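Local coordinates for protein DocCel5: Type I dockerin repeat domain from A. cellulolyticus family 5 endoglucanase WP_010249057 S51I, L52N mutant (Acetivibrio cellulolyticus, PDB 5NRM) that probably docks a family 5 endoglucanase into the cellulosome by binding a type I cohesin of a scaffoldin through its calcium-binding dockerin fold, at residues B[16-21]-B[25-30]. Numbering follows the deposited sequence.
Sequences FALMRN and GNLKDF. With CA (calcium ion), chain E.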
# COMPACT_ATOMS: atom_id res chain seq x y z
N PHE B 16 -1.87 10.58 4.49
CA PHE B 16 -1.83 9.85 5.75
C PHE B 16 -0.61 10.19 6.60
O PHE B 16 -0.73 10.37 7.79
CB PHE B 16 -1.81 8.38 5.36
CG PHE B 16 -2.01 7.33 6.45
CD1 PHE B 16 -3.05 7.39 7.31
CD2 PHE B 16 -1.18 6.25 6.50
CE1 PHE B 16 -3.26 6.38 8.22
CE2 PHE B 16 -1.37 5.23 7.45
CZ PHE B 16 -2.42 5.32 8.32
N ALA B 17 0.54 10.29 5.97
CA ALA B 17 1.74 10.74 6.63
C ALA B 17 1.69 12.16 7.21
O ALA B 17 2.15 12.43 8.35
CB ALA B 17 2.93 10.59 5.71
N LEU B 18 1.13 13.06 6.45
CA LEU B 18 0.98 14.40 6.92
C LEU B 18 0.03 14.44 8.12
O LEU B 18 0.28 15.15 9.08
CB LEU B 18 0.45 15.33 5.84
CG LEU B 18 1.48 15.60 4.71
CD1 LEU B 18 0.83 16.20 3.52
CD2 LEU B 18 2.61 16.52 5.13
N MET B 19 -1.04 13.68 8.06
CA MET B 19 -1.91 13.58 9.22
C MET B 19 -1.14 13.02 10.45
O MET B 19 -1.34 13.43 11.58
CB MET B 19 -3.04 12.67 8.92
CG MET B 19 -3.97 13.24 7.90
SD MET B 19 -5.39 12.16 7.68
CE MET B 19 -6.17 12.42 9.31
N ARG B 20 -0.23 12.05 10.19
CA ARG B 20 0.57 11.49 11.32
C ARG B 20 1.47 12.57 11.89
O ARG B 20 1.53 12.76 13.12
CB ARG B 20 1.43 10.31 10.83
CG ARG B 20 2.18 9.58 11.94
CD ARG B 20 1.25 8.79 12.86
NE ARG B 20 2.02 8.11 13.90
CZ ARG B 20 1.51 7.59 15.01
NH1 ARG B 20 0.20 7.53 15.16
NH2 ARG B 20 2.30 7.06 15.93
N ASN B 21 2.10 13.35 11.02
CA ASN B 21 2.94 14.41 11.53
C ASN B 21 2.17 15.44 12.30
O ASN B 21 2.69 15.97 13.29
CB ASN B 21 3.70 15.10 10.44
CG ASN B 21 4.98 14.42 10.12
OD1 ASN B 21 5.50 14.54 8.99
ND2 ASN B 21 5.53 13.71 11.08
N GLY B 25 2.40 16.26 16.48
CA GLY B 25 2.71 17.60 16.88
C GLY B 25 3.88 18.14 16.12
O GLY B 25 4.38 19.18 16.53
N ASN B 26 4.28 17.50 15.02
CA ASN B 26 5.42 17.92 14.17
C ASN B 26 5.04 18.88 13.02
O ASN B 26 5.91 19.55 12.43
CB ASN B 26 6.05 16.71 13.47
CG ASN B 26 6.52 15.66 14.42
OD1 ASN B 26 6.76 15.93 15.59
ND2 ASN B 26 6.63 14.41 13.91
N LEU B 27 3.77 18.88 12.67
CA LEU B 27 3.24 19.75 11.61
C LEU B 27 2.08 20.49 12.20
O LEU B 27 1.21 19.88 12.79
CB LEU B 27 2.79 18.89 10.42
CG LEU B 27 2.08 19.57 9.24
CD1 LEU B 27 2.98 20.64 8.62
CD2 LEU B 27 1.73 18.52 8.19
N LYS B 28 2.07 21.83 12.07
CA LYS B 28 0.96 22.68 12.56
C LYS B 28 -0.16 23.00 11.57
O LYS B 28 -1.30 23.28 11.97
CB LYS B 28 1.52 24.01 13.14
CG LYS B 28 1.94 23.90 14.59
CD LYS B 28 3.04 22.86 14.73
CE LYS B 28 3.71 22.88 16.09
NZ LYS B 28 4.96 22.08 15.94
N ASP B 29 0.16 22.97 10.28
CA ASP B 29 -0.75 23.45 9.29
C ASP B 29 -0.66 22.47 8.11
O ASP B 29 0.44 22.18 7.68
CB ASP B 29 -0.24 24.84 8.82
CG ASP B 29 -1.32 25.68 8.16
OD1 ASP B 29 -2.39 25.17 7.73
OD2 ASP B 29 -1.11 26.92 8.09
N PHE B 30 -1.79 22.04 7.58
CA PHE B 30 -1.78 21.29 6.35
C PHE B 30 -1.67 22.26 5.14
O PHE B 30 -2.14 23.40 5.19
CB PHE B 30 -3.07 20.49 6.20
CG PHE B 30 -3.24 19.35 7.20
CD1 PHE B 30 -2.25 18.41 7.36
CD2 PHE B 30 -4.41 19.23 7.91
CE1 PHE B 30 -2.44 17.34 8.21
CE2 PHE B 30 -4.60 18.17 8.76
CZ PHE B 30 -3.60 17.24 8.92
CA CA E . -3.71 24.77 5.98
O HOH W 1 -2.79 26.47 4.51
O HOH W 2 -5.02 26.29 7.13
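One carbonyl oxygen, that of Asn21 in the last turn of helix 13-23, accepts two backbone hydrogen bonds from the chain beyond the helix, both of them bent. Asn26 N lies 2.8 Å from Asn21 O, nearly in line with the C=O bond, whereas Leu27 N, 3.2 Å from the same oxygen, comes from above the carbonyl plane, 65° out of it. The turn before them is a Schellman motif in which Gly25 adopts positive phi (83°), a conformation that glycine takes readily. Beyond it the chain folds back along the helix and apolar groups take over. Leu27 extends away from its own N (chi1 174°), which carries its CD2 to 3.8 Å from Leu18 CD2. The Phe30 ring turns its edge to the Leu18 carbonyl, whose O lies near the ring plane, 3.6 Å from Phe30 CE1, while Phe30 CZ meets Met19 CG at 4.1 Å. The Met19 side chain also touches Met55 on helix 49-59, and Tyr22 stacks on the Phe30 ring. Phe30 O binds calcium at 2.2 Å beside Asp29 OD1, with Ala32 and Asp35 completing the protein ligands. Phe30 thus joins the apolar packing on helix 13-23 to a calcium site, its side chain meeting the helix and its carbonyl the metal.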